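Local coordinates for protein phosphoribosylaminoimidazole carboxylase, ATPase subunit (Bacillus anthracis, PDB 4DLK) that probably uses ATP and bicarbonate to carboxylate the amino group of aminoimidazole ribonucleotide in purine biosynthesis, as an ATP-grasp enzyme, at residues Lys189-Ile194 and Val254-Thr259; Gln233-Tyr238 and Gly262-Asn267. One frame throughout, in Å; residues are numbered along the deposited sequence.

Contact 1: Lys189-Ile194 and Val254-Thr259; sequences KEVSVI and VEMFAT. With CA (calcium ion), chain D; ATP (adenosine-5'-triphosphate), chain F; ATP (adenosine-5'-triphosphate), chain G.
In the large antiparallel sheet that carries the ATP-grasp nucleotide site, E190, S192, E255 and F257 share the face that meets nucleotide and metal, whereas K189, V191, V193, V254, M256 and A258 lie on the other. The strand directions differ by 149°, and three hydrogen-bonded pairs set the register. At the middle one, M256 N reaches V191 O at 2.7 Å and V191 N returns a bond to M256 O; K189-A258 and V193-V254 are bonded in the same reciprocal way.

On the ligand face, E190 and F257 run side by side, carboxylate and ring planes 61° apart. E190 OE2 sits at the edge of the ring, in its plane, 3.7 Å from F257 CE2. The same carboxylate grips the ribose of the chain F ATP: O3' donates to E190 OE2 at 2.7 Å, and O2' donates to E190 OE1. A water donates to both E190 OE2 and M256 O. F257 CZ packs obliquely against the adenine, 3.7 Å from C5, and F187 stacks on the ring.

E255 extends beyond CG and chelates calcium with both oxygens, OE1 at 2.5 Å and OE2 at 2.6 Å from the ion. O1G of the chain F ATP, O3G of the chain G ATP, E268 and waters add further ligands.

On the other face, M256 bends at its last torsion (chi3 -70°), and its CE comes to 3.5 Å from V193 CG2 while also touching V191 CG2. Helix 229-245 covers this side through A235, A239 and L242. K189 leads away to a salt bridge with E210.

Strand alternation thus sets a mainly aliphatic face against a ligand-binding one, where one glutamate recognises ribose hydroxyls and another binds the metal, whose charge probably offsets part of that of carboxylate and phosphates.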
ATOM      1  N   LYS A 189      20.607  -3.853 -23.223  1.00 23.36           N
ATOM      2  CA  LYS A 189      19.481  -3.944 -22.288  1.00 22.03           C
ATOM      3  C   LYS A 189      18.352  -3.002 -22.690  1.00 20.82           C
ATOM      4  O   LYS A 189      18.599  -1.915 -23.214  1.00 20.02           O
ATOM      5  CB  LYS A 189      19.920  -3.560 -20.873  1.00 22.58           C
ATOM      6  CG  LYS A 189      21.150  -4.275 -20.331  1.00 23.08           C
ATOM      7  CD  LYS A 189      20.822  -5.647 -19.777  1.00 22.89           C
ATOM      8  CE  LYS A 189      21.925  -6.125 -18.836  1.00 23.03           C
ATOM      9  NZ  LYS A 189      21.697  -7.551 -18.481  1.00 23.05           N
ATOM     10  N   GLU A 190      17.118  -3.428 -22.438  1.00 19.88           N
ATOM     11  CA  GLU A 190      15.971  -2.523 -22.485  1.00 19.33           C
ATOM     12  C   GLU A 190      15.705  -2.052 -21.073  1.00 17.92           C
ATOM     13  O   GLU A 190      15.657  -2.865 -20.138  1.00 17.46           O
ATOM     14  CB  GLU A 190      14.731  -3.220 -23.039  1.00 20.45           C
ATOM     15  CG  GLU A 190      14.951  -3.823 -24.409  1.00 22.28           C
ATOM     16  CD  GLU A 190      13.664  -4.260 -25.062  1.00 23.81           C
ATOM     17  OE1 GLU A 190      13.560  -5.456 -25.406  1.00 25.89           O
ATOM     18  OE2 GLU A 190      12.760  -3.411 -25.228  1.00 24.47           O
ATOM     19  N   VAL A 191      15.555  -0.740 -20.919  1.00 16.37           N
ATOM     20  CA  VAL A 191      15.375  -0.133 -19.604  1.00 15.51           C
ATOM     21  C   VAL A 191      14.218   0.852 -19.634  1.00 15.05           C
ATOM     22  O   VAL A 191      13.790   1.283 -20.711  1.00 14.88           O
ATOM     23  CB  VAL A 191      16.663   0.573 -19.093  1.00 15.44           C
ATOM     24  CG1 VAL A 191      17.792  -0.431 -18.897  1.00 15.35           C
ATOM     25  CG2 VAL A 191      17.098   1.694 -20.031  1.00 15.32           C
ATOM     26  N   SER A 192      13.703   1.199 -18.459  1.00 14.44           N
ATOM     27  CA  SER A 192      12.630   2.179 -18.377  1.00 14.28           C
ATOM     28  C   SER A 192      12.754   3.043 -17.140  1.00 14.08           C
ATOM     29  O   SER A 192      13.334   2.636 -16.121  1.00 13.66           O
ATOM     30  CB  SER A 192      11.250   1.514 -18.434  1.00 14.61           C
ATOM     31  OG  SER A 192      10.963   0.820 -17.233  1.00 15.53           O
ATOM     32  N   VAL A 193      12.229   4.254 -17.250  1.00 13.69           N
ATOM     33  CA  VAL A 193      12.168   5.160 -16.129  1.00 13.82           C
ATOM     34  C   VAL A 193      10.763   5.729 -16.026  1.00 13.90           C
ATOM     35  O   VAL A 193      10.184   6.194 -17.021  1.00 13.59           O
ATOM     36  CB  VAL A 193      13.198   6.306 -16.268  1.00 13.87           C
ATOM     37  CG1 VAL A 193      13.053   7.300 -15.128  1.00 14.01           C
ATOM     38  CG2 VAL A 193      14.612   5.747 -16.279  1.00 14.20           C
ATOM     39  N   ILE A 194      10.218   5.672 -14.819  1.00 13.87           N
ATOM     40  CA  ILE A 194       8.944   6.303 -14.532  1.00 13.76           C
ATOM     41  C   ILE A 194       9.250   7.701 -14.013  1.00 13.45           C
ATOM     42  O   ILE A 194      10.011   7.856 -13.053  1.00 13.12           O
ATOM     43  CB  ILE A 194       8.144   5.535 -13.456  1.00 13.76           C
ATOM     44  CG1 ILE A 194       8.066   4.021 -13.752  1.00 14.11           C
ATOM     45  CG2 ILE A 194       6.777   6.179 -13.240  1.00 13.82           C
ATOM     46  CD1 ILE A 194       7.292   3.608 -14.985  1.00 13.85           C
ATOM     47  N   VAL A 254       8.998   6.003 -19.541  1.00 12.20           N
ATOM     48  CA  VAL A 254       9.910   6.189 -20.665  1.00 12.12           C
ATOM     49  C   VAL A 254      10.702   4.901 -20.890  1.00 12.54           C
ATOM     50  O   VAL A 254      11.559   4.539 -20.069  1.00 12.05           O
ATOM     51  CB  VAL A 254      10.890   7.360 -20.434  1.00 12.21           C
ATOM     52  CG1 VAL A 254      11.746   7.578 -21.672  1.00 12.16           C
ATOM     53  CG2 VAL A 254      10.135   8.638 -20.046  1.00 11.77           C
ATOM     54  N   GLU A 255      10.411   4.214 -21.994  1.00 12.69           N
ATOM     55  CA  GLU A 255      11.107   2.964 -22.314  1.00 13.49           C
ATOM     56  C   GLU A 255      12.261   3.242 -23.272  1.00 14.02           C
ATOM     57  O   GLU A 255      12.124   4.015 -24.226  1.00 13.43           O
ATOM     58  CB  GLU A 255      10.134   1.923 -22.884  1.00 13.85           C
ATOM     59  CG  GLU A 255       9.047   1.500 -21.895  1.00 13.91           C
ATOM     60  CD  GLU A 255       8.076   0.499 -22.496  1.00 14.27           C
ATOM     61  OE1 GLU A 255       6.987   0.912 -22.947  1.00 14.40           O
ATOM     62  OE2 GLU A 255       8.397  -0.710 -22.544  1.00 14.67           O
ATOM     63  N   MET A 256      13.407   2.630 -22.991  1.00 14.39           N
ATOM     64  CA  MET A 256      14.656   2.983 -23.657  1.00 14.90           C
ATOM     65  C   MET A 256      15.468   1.755 -24.056  1.00 15.04           C
ATOM     66  O   MET A 256      15.254   0.661 -23.526  1.00 14.72           O
ATOM     67  CB  MET A 256      15.502   3.868 -22.744  1.00 15.84           C
ATOM     68  CG  MET A 256      14.875   5.216 -22.414  1.00 16.92           C
ATOM     69  SD  MET A 256      15.701   6.043 -21.043  1.00 19.15           S
ATOM     70  CE  MET A 256      15.183   4.982 -19.698  1.00 19.18           C
ATOM     71  N   PHE A 257      16.373   1.951 -25.015  1.00 14.93           N
ATOM     72  CA  PHE A 257      17.389   0.976 -25.366  1.00 15.88           C
ATOM     73  C   PHE A 257      18.729   1.492 -24.849  1.00 16.63           C
ATOM     74  O   PHE A 257      19.062   2.673 -25.030  1.00 16.56           O
ATOM     75  CB  PHE A 257      17.498   0.793 -26.888  1.00 16.02           C
ATOM     76  CG  PHE A 257      16.231   0.338 -27.559  1.00 16.07           C
ATOM     77  CD1 PHE A 257      15.835   0.911 -28.763  1.00 16.25           C
ATOM     78  CD2 PHE A 257      15.441  -0.669 -27.007  1.00 16.33           C
ATOM     79  CE1 PHE A 257      14.673   0.489 -29.403  1.00 16.27           C
ATOM     80  CE2 PHE A 257      14.279  -1.086 -27.637  1.00 16.51           C
ATOM     81  CZ  PHE A 257      13.897  -0.510 -28.838  1.00 16.26           C
ATOM     82  N   ALA A 258      19.490   0.608 -24.214  1.00 16.86           N
ATOM     83  CA  ALA A 258      20.813   0.948 -23.704  1.00 18.02           C
ATOM     84  C   ALA A 258      21.871   0.086 -24.392  1.00 19.06           C
ATOM     85  O   ALA A 258      21.784  -1.140 -24.378  1.00 18.80           O
ATOM     86  CB  ALA A 258      20.866   0.767 -22.193  1.00 18.15           C
ATOM     87  N   THR A 259      22.855   0.730 -25.013  1.00 19.98           N
ATOM     88  CA  THR A 259      23.879  -0.009 -25.756  1.00 21.39           C
ATOM     89  C   THR A 259      25.106  -0.295 -24.895  1.00 23.19           C
ATOM     90  O   THR A 259      25.319   0.352 -23.870  1.00 22.42           O
ATOM     91  CB  THR A 259      24.326   0.726 -27.034  1.00 21.02           C
ATOM     92  OG1 THR A 259      25.095   1.885 -26.679  1.00 20.78           O
ATOM     93  CG2 THR A 259      23.122   1.121 -27.898  1.00 20.33           C
TER
HETATM   94 CA    CA D 402       6.493  -1.156 -24.312  1.00 19.20          CA
HETATM   95  PG  ATP F 404       4.631  -3.711 -26.100  1.00 18.58           P
HETATM   96  O1G ATP F 404       5.027  -2.274 -25.840  1.00 18.04           O
HETATM   97  O2G ATP F 404       5.486  -4.701 -25.329  1.00 18.31           O
HETATM   98  O3G ATP F 404       3.146  -3.964 -26.005  1.00 18.11           O
HETATM   99  PB  ATP F 404       5.287  -2.976 -28.827  1.00 18.85           P
HETATM  100  O1B ATP F 404       5.337  -3.763 -30.101  1.00 18.75           O
HETATM  101  O2B ATP F 404       4.423  -1.749 -28.708  1.00 18.56           O
HETATM  102  O3B ATP F 404       4.929  -4.039 -27.656  1.00 18.58           O
HETATM  103  PA  ATP F 404       7.969  -1.992 -29.221  1.00 20.11           P
HETATM  104  O1A ATP F 404       8.958  -1.435 -28.235  1.00 20.28           O
HETATM  105  O2A ATP F 404       7.420  -1.104 -30.308  1.00 20.69           O
HETATM  106  O3A ATP F 404       6.778  -2.613 -28.345  1.00 19.71           O
HETATM  107  O5' ATP F 404       8.675  -3.262 -29.921  1.00 20.81           O
HETATM  108  C5' ATP F 404       8.759  -4.515 -29.240  1.00 21.18           C
HETATM  109  C4' ATP F 404      10.191  -5.030 -29.196  1.00 21.55           C
HETATM  110  O4' ATP F 404      10.784  -4.980 -30.500  1.00 22.00           O
HETATM  111  C3' ATP F 404      11.092  -4.189 -28.304  1.00 21.93           C
HETATM  112  O3' ATP F 404      11.080  -4.629 -26.944  1.00 22.14           O
HETATM  113  C2' ATP F 404      12.463  -4.350 -28.929  1.00 21.96           C
HETATM  114  O2' ATP F 404      13.135  -5.490 -28.382  1.00 23.00           O
HETATM  115  C1' ATP F 404      12.171  -4.637 -30.388  1.00 21.82           C
HETATM  116  N9  ATP F 404      12.460  -3.404 -31.152  1.00 21.72           N
HETATM  117  C8  ATP F 404      11.563  -2.455 -31.491  1.00 21.81           C
HETATM  118  N7  ATP F 404      12.152  -1.452 -32.183  1.00 21.86           N
HETATM  119  C5  ATP F 404      13.456  -1.750 -32.294  1.00 21.63           C
HETATM  120  C6  ATP F 404      14.645  -1.116 -32.909  1.00 21.60           C
HETATM  121  N6  ATP F 404      14.539   0.070 -33.560  1.00 21.10           N
HETATM  122  N1  ATP F 404      15.835  -1.759 -32.793  1.00 21.88           N
HETATM  123  C2  ATP F 404      15.954  -2.941 -32.146  1.00 22.30           C
HETATM  124  N3  ATP F 404      14.913  -3.573 -31.570  1.00 21.85           N
HETATM  125  C4  ATP F 404      13.661  -3.038 -31.608  1.00 21.94           C
HETATM  126  PG  ATP G 405       4.602  -3.080 -21.836  1.00 25.00           P
HETATM  127  O1G ATP G 405       3.458  -3.688 -22.622  1.00 23.30           O
HETATM  128  O2G ATP G 405       5.629  -4.072 -21.345  1.00 24.74           O
HETATM  129  O3G ATP G 405       5.212  -1.839 -22.453  1.00 24.51           O
HETATM  130  PB  ATP G 405       2.447  -1.971 -20.345  1.00 23.50           P
HETATM  131  O1B ATP G 405       2.255  -1.234 -19.034  1.00 22.73           O
HETATM  132  O2B ATP G 405       2.150  -1.258 -21.652  1.00 22.84           O
HETATM  133  O3B ATP G 405       3.939  -2.568 -20.439  1.00 23.78           O
HETATM  134  PA  ATP G 405       0.217  -3.504 -19.435  1.00 26.38           P
HETATM  135  O1A ATP G 405       0.506  -3.391 -17.958  1.00 25.47           O
HETATM  136  O2A ATP G 405      -0.454  -4.735 -19.996  1.00 24.81           O
HETATM  137  O3A ATP G 405       1.570  -3.317 -20.306  1.00 25.18           O
HETATM  138  O5' ATP G 405      -0.631  -2.220 -19.870  1.00 27.52           O
HETATM  139  C5' ATP G 405      -1.976  -2.058 -19.444  1.00 27.98           C
HETATM  140  C4' ATP G 405      -2.504  -0.951 -20.334  1.00 29.44           C
HETATM  141  O4' ATP G 405      -2.537  -1.395 -21.692  1.00 30.51           O
HETATM  142  C3' ATP G 405      -3.908  -0.527 -19.955  1.00 30.46           C
HETATM  143  O3' ATP G 405      -3.880   0.905 -19.900  1.00 29.94           O
HETATM  144  C2' ATP G 405      -4.774  -1.014 -21.100  1.00 30.99           C
HETATM  145  O2' ATP G 405      -5.876  -0.129 -21.330  1.00 30.56           O
HETATM  146  C1' ATP G 405      -3.787  -1.012 -22.267  1.00 31.81           C
HETATM  147  N9  ATP G 405      -4.165  -1.904 -23.397  1.00 33.76           N
HETATM  148  C8  ATP G 405      -4.789  -3.102 -23.320  1.00 33.78           C
HETATM  149  N7  ATP G 405      -4.976  -3.634 -24.557  1.00 34.11           N
HETATM  150  C5  ATP G 405      -4.464  -2.770 -25.454  1.00 34.24           C
HETATM  151  C6  ATP G 405      -4.330  -2.710 -26.932  1.00 34.38           C
HETATM  152  N6  ATP G 405      -4.800  -3.719 -27.705  1.00 34.16           N
HETATM  153  N1  ATP G 405      -3.725  -1.623 -27.478  1.00 34.43           N
HETATM  154  C2  ATP G 405      -3.256  -0.612 -26.716  1.00 34.47           C
HETATM  155  N3  ATP G 405      -3.346  -0.602 -25.368  1.00 34.71           N
HETATM  156  C4  ATP G 405      -3.927  -1.630 -24.688  1.00 34.19           C
HETATM  157  O   HOH W   1      12.394  -0.656 -24.451  1.00 23.71           O
HETATM  158  O   HOH W   2       8.667  -1.225 -25.573  1.00 19.83           O
HETATM  159  O   HOH W   3       7.668  -3.388 -24.201  1.00 19.62           O
HETATM  160  O   HOH W   4       4.065   0.307 -23.965  1.00 22.83           O

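Contact 2: Gln233-Tyr238 and Gly262-Asn267; sequences QKAIAY and GEIYIN. With ATP (adenosine-5'-triphosphate), chain F.
K234 and Y238, one turn apart on helix 229-245, close over I264 on strand 264-270, and buried A235 lies alongside I264. The axes of the short helix and strand segments pass 9.3 Å apart at 44°, a spacing bridged by side chains. The tight part centres on I264: its CG1 lies 3.7 Å from K234 CD, and its CG2 lies 3.6 Å from Y238 CD1, with both helix side chains sliding past it in the opposite direction. The K234 chain bends at chi3 (-90°), which carries NZ to G262 O at 2.8 Å. K234 also flanks its neighbour, since its CG stands 3.6 Å above one face of the Y238 ring, offset toward the rim, while I264 O meets the ring edge in plane.

Other approaches are looser. A235 CB comes no nearer than 4.3 Å to I264 CD1, and I266 adds only its CD1, beside Y238 CD1. On the partly exposed side, E263 starts away from the helix and its side chain stays 4.9 Å from it; Y265 OH donates to E263 OE1 from above the carboxylate plane.

The contact thus combines aliphatic packing with an ammonium-carbonyl bond at the loop before strand 264-270. The same strand leads on to N267, which does not touch the helix but donates through ND2 to O1A on the alpha phosphate of the chain F ATP.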
ATOM      1  N   GLN A 233      22.582   7.325 -15.140  1.00 23.39           N
ATOM      2  CA  GLN A 233      22.432   8.778 -15.029  1.00 23.49           C
ATOM      3  C   GLN A 233      21.914   9.424 -16.322  1.00 21.81           C
ATOM      4  O   GLN A 233      21.141  10.378 -16.274  1.00 20.59           O
ATOM      5  CB  GLN A 233      23.755   9.427 -14.600  1.00 25.75           C
ATOM      6  CG  GLN A 233      24.088   9.228 -13.125  1.00 28.23           C
ATOM      7  CD  GLN A 233      25.553   9.485 -12.797  1.00 30.64           C
ATOM      8  OE1 GLN A 233      26.297  10.075 -13.591  1.00 30.47           O
ATOM      9  NE2 GLN A 233      25.976   9.038 -11.613  1.00 31.35           N
ATOM     10  N   LYS A 234      22.345   8.901 -17.468  1.00 20.54           N
ATOM     11  CA  LYS A 234      21.859   9.375 -18.765  1.00 20.23           C
ATOM     12  C   LYS A 234      20.344   9.136 -18.919  1.00 19.66           C
ATOM     13  O   LYS A 234      19.599  10.046 -19.281  1.00 19.49           O
ATOM     14  CB  LYS A 234      22.632   8.697 -19.902  1.00 20.28           C
ATOM     15  CG  LYS A 234      22.383   9.298 -21.276  1.00 20.32           C
ATOM     16  CD  LYS A 234      23.107   8.522 -22.367  1.00 21.03           C
ATOM     17  CE  LYS A 234      24.507   9.060 -22.617  1.00 21.59           C
ATOM     18  NZ  LYS A 234      25.051   8.535 -23.904  1.00 21.52           N
ATOM     19  N   ALA A 235      19.906   7.910 -18.635  1.00 18.91           N
ATOM     20  CA  ALA A 235      18.492   7.540 -18.677  1.00 18.75           C
ATOM     21  C   ALA A 235      17.630   8.470 -17.817  1.00 18.54           C
ATOM     22  O   ALA A 235      16.596   8.971 -18.279  1.00 17.43           O
ATOM     23  CB  ALA A 235      18.312   6.085 -18.251  1.00 18.34           C
ATOM     24  N   ILE A 236      18.082   8.726 -16.587  1.00 18.26           N
ATOM     25  CA  ILE A 236      17.378   9.617 -15.659  1.00 18.44           C
ATOM     26  C   ILE A 236      17.336  11.063 -16.167  1.00 18.56           C
ATOM     27  O   ILE A 236      16.285  11.718 -16.116  1.00 18.42           O
ATOM     28  CB  ILE A 236      17.985   9.537 -14.234  1.00 19.21           C
ATOM     29  CG1 ILE A 236      17.573   8.219 -13.571  1.00 19.32           C
ATOM     30  CG2 ILE A 236      17.560  10.725 -13.373  1.00 18.84           C
ATOM     31  CD1 ILE A 236      18.479   7.784 -12.444  1.00 20.98           C
ATOM     32  N   ALA A 237      18.472  11.550 -16.665  1.00 17.99           N
ATOM     33  CA  ALA A 237      18.553  12.889 -17.263  1.00 17.96           C
ATOM     34  C   ALA A 237      17.576  13.044 -18.427  1.00 17.45           C
ATOM     35  O   ALA A 237      16.881  14.056 -18.524  1.00 17.44           O
ATOM     36  CB  ALA A 237      19.974  13.177 -17.734  1.00 17.54           C
ATOM     37  N   TYR A 238      17.534  12.033 -19.300  1.00 16.96           N
ATOM     38  CA  TYR A 238      16.673  12.054 -20.492  1.00 17.35           C
ATOM     39  C   TYR A 238      15.195  12.099 -20.101  1.00 17.79           C
ATOM     40  O   TYR A 238      14.413  12.855 -20.685  1.00 17.77           O
ATOM     41  CB  TYR A 238      16.960  10.834 -21.386  1.00 16.82           C
ATOM     42  CG  TYR A 238      18.216  10.912 -22.246  1.00 16.85           C
ATOM     43  CD1 TYR A 238      18.440   9.974 -23.257  1.00 16.65           C
ATOM     44  CD2 TYR A 238      19.175  11.916 -22.058  1.00 16.60           C
ATOM     45  CE1 TYR A 238      19.582  10.025 -24.044  1.00 16.65           C
ATOM     46  CE2 TYR A 238      20.318  11.977 -22.847  1.00 16.85           C
ATOM     47  CZ  TYR A 238      20.512  11.035 -23.841  1.00 17.06           C
ATOM     48  OH  TYR A 238      21.638  11.094 -24.628  1.00 17.56           O
ATOM     49  N   GLY A 262      27.380   2.689 -24.123  1.00 27.43           N
ATOM     50  CA  GLY A 262      26.875   3.808 -23.326  1.00 25.82           C
ATOM     51  C   GLY A 262      25.888   4.782 -23.949  1.00 24.30           C
ATOM     52  O   GLY A 262      25.721   5.887 -23.438  1.00 23.94           O
ATOM     53  N   GLU A 263      25.235   4.383 -25.038  1.00 22.96           N
ATOM     54  CA  GLU A 263      24.172   5.194 -25.642  1.00 22.83           C
ATOM     55  C   GLU A 263      22.791   4.820 -25.114  1.00 20.85           C
ATOM     56  O   GLU A 263      22.526   3.659 -24.807  1.00 20.37           O
ATOM     57  CB  GLU A 263      24.142   5.033 -27.161  1.00 23.79           C
ATOM     58  CG  GLU A 263      25.457   5.274 -27.874  1.00 26.69           C
ATOM     59  CD  GLU A 263      25.445   4.681 -29.271  1.00 29.19           C
ATOM     60  OE1 GLU A 263      25.286   5.457 -30.233  1.00 31.13           O
ATOM     61  OE2 GLU A 263      25.570   3.437 -29.409  1.00 31.17           O
ATOM     62  N   ILE A 264      21.920   5.818 -25.025  1.00 19.59           N
ATOM     63  CA  ILE A 264      20.505   5.603 -24.759  1.00 18.59           C
ATOM     64  C   ILE A 264      19.724   6.096 -25.971  1.00 17.90           C
ATOM     65  O   ILE A 264      20.029   7.157 -26.510  1.00 17.64           O
ATOM     66  CB  ILE A 264      20.027   6.360 -23.498  1.00 18.65           C
ATOM     67  CG1 ILE A 264      20.640   5.760 -22.223  1.00 18.87           C
ATOM     68  CG2 ILE A 264      18.499   6.351 -23.393  1.00 18.37           C
ATOM     69  CD1 ILE A 264      20.027   4.443 -21.789  1.00 19.10           C
ATOM     70  N   TYR A 265      18.741   5.308 -26.397  1.00 16.81           N
ATOM     71  CA  TYR A 265      17.736   5.743 -27.356  1.00 16.44           C
ATOM     72  C   TYR A 265      16.366   5.574 -26.713  1.00 15.84           C
ATOM     73  O   TYR A 265      16.127   4.579 -26.013  1.00 15.68           O
ATOM     74  CB  TYR A 265      17.832   4.931 -28.655  1.00 17.55           C
ATOM     75  CG  TYR A 265      19.130   5.153 -29.394  1.00 18.80           C
ATOM     76  CD1 TYR A 265      20.228   4.310 -29.198  1.00 19.74           C
ATOM     77  CD2 TYR A 265      19.274   6.227 -30.270  1.00 19.51           C
ATOM     78  CE1 TYR A 265      21.428   4.529 -29.872  1.00 20.31           C
ATOM     79  CE2 TYR A 265      20.463   6.450 -30.947  1.00 20.23           C
ATOM     80  CZ  TYR A 265      21.535   5.603 -30.744  1.00 20.42           C
ATOM     81  OH  TYR A 265      22.710   5.850 -31.423  1.00 20.89           O
ATOM     82  N   ILE A 266      15.486   6.551 -26.924  1.00 14.69           N
ATOM     83  CA  ILE A 266      14.128   6.498 -26.395  1.00 14.26           C
ATOM     84  C   ILE A 266      13.312   5.673 -27.376  1.00 14.27           C
ATOM     85  O   ILE A 266      13.276   5.988 -28.568  1.00 13.66           O
ATOM     86  CB  ILE A 266      13.488   7.903 -26.244  1.00 14.24           C
ATOM     87  CG1 ILE A 266      14.423   8.898 -25.525  1.00 14.21           C
ATOM     88  CG2 ILE A 266      12.110   7.809 -25.582  1.00 13.93           C
ATOM     89  CD1 ILE A 266      14.808   8.536 -24.105  1.00 13.90           C
ATOM     90  N   ASN A 267      12.677   4.618 -26.869  1.00 14.34           N
ATOM     91  CA  ASN A 267      11.923   3.685 -27.693  1.00 14.86           C
ATOM     92  C   ASN A 267      10.459   4.100 -27.803  1.00 15.34           C
ATOM     93  O   ASN A 267       9.968   4.373 -28.903  1.00 15.79           O
ATOM     94  CB  ASN A 267      12.051   2.253 -27.148  1.00 15.05           C
ATOM     95  CG  ASN A 267      11.218   1.249 -27.926  1.00 15.80           C
ATOM     96  OD1 ASN A 267      11.058   1.356 -29.149  1.00 16.07           O
ATOM     97  ND2 ASN A 267      10.682   0.261 -27.220  1.00 16.01           N
TER
HETATM   98  PG  ATP F 404       4.631  -3.711 -26.100  1.00 18.58           P
HETATM   99  O1G ATP F 404       5.027  -2.274 -25.840  1.00 18.04           O
HETATM  100  O2G ATP F 404       5.486  -4.701 -25.329  1.00 18.31           O
HETATM  101  O3G ATP F 404       3.146  -3.964 -26.005  1.00 18.11           O
HETATM  102  PB  ATP F 404       5.287  -2.976 -28.827  1.00 18.85           P
HETATM  103  O1B ATP F 404       5.337  -3.763 -30.101  1.00 18.75           O
HETATM  104  O2B ATP F 404       4.423  -1.749 -28.708  1.00 18.56           O
HETATM  105  O3B ATP F 404       4.929  -4.039 -27.656  1.00 18.58           O
HETATM  106  PA  ATP F 404       7.969  -1.992 -29.221  1.00 20.11           P
HETATM  107  O1A ATP F 404       8.958  -1.435 -28.235  1.00 20.28           O
HETATM  108  O2A ATP F 404       7.420  -1.104 -30.308  1.00 20.69           O
HETATM  109  O3A ATP F 404       6.778  -2.613 -28.345  1.00 19.71           O
HETATM  110  O5' ATP F 404       8.675  -3.262 -29.921  1.00 20.81           O
HETATM  111  C5' ATP F 404       8.759  -4.515 -29.240  1.00 21.18           C
HETATM  112  C4' ATP F 404      10.191  -5.030 -29.196  1.00 21.55           C
HETATM  113  O4' ATP F 404      10.784  -4.980 -30.500  1.00 22.00           O
HETATM  114  C3' ATP F 404      11.092  -4.189 -28.304  1.00 21.93           C
HETATM  115  O3' ATP F 404      11.080  -4.629 -26.944  1.00 22.14           O
HETATM  116  C2' ATP F 404      12.463  -4.350 -28.929  1.00 21.96           C
HETATM  117  O2' ATP F 404      13.135  -5.490 -28.382  1.00 23.00           O
HETATM  118  C1' ATP F 404      12.171  -4.637 -30.388  1.00 21.82           C
HETATM  119  N9  ATP F 404      12.460  -3.404 -31.152  1.00 21.72           N
HETATM  120  C8  ATP F 404      11.563  -2.455 -31.491  1.00 21.81           C
HETATM  121  N7  ATP F 404      12.152  -1.452 -32.183  1.00 21.86           N
HETATM  122  C5  ATP F 404      13.456  -1.750 -32.294  1.00 21.63           C
HETATM  123  C6  ATP F 404      14.645  -1.116 -32.909  1.00 21.60           C
HETATM  124  N6  ATP F 404      14.539   0.070 -33.560  1.00 21.10           N
HETATM  125  N1  ATP F 404      15.835  -1.759 -32.793  1.00 21.88           N
HETATM  126  C2  ATP F 404      15.954  -2.941 -32.146  1.00 22.30           C
HETATM  127  N3  ATP F 404      14.913  -3.573 -31.570  1.00 21.85           N
HETATM  128  C4  ATP F 404      13.661  -3.038 -31.608  1.00 21.94           C

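The two contacts meet on consecutive strands of one sheet: 254-258 is the shared neighbour of 189-194 and 264-267, and E255 O and F257 N probably bond to N267 N and Y265 O. Contact 1 is strand against strand, mostly buried, bound by backbone pairs. Contact 2 is helix against an edge strand of the sheet within this chain, only partly buried, and depends on side chains with one lysine-carbonyl bond. M256 joins them, since its side chain also touches A235, I264 and I266 of contact 2. Both reach the chain F ATP, but at different groups: contact 1 at ribose, adenine and metal-bound phosphate, contact 2 at the alpha phosphate.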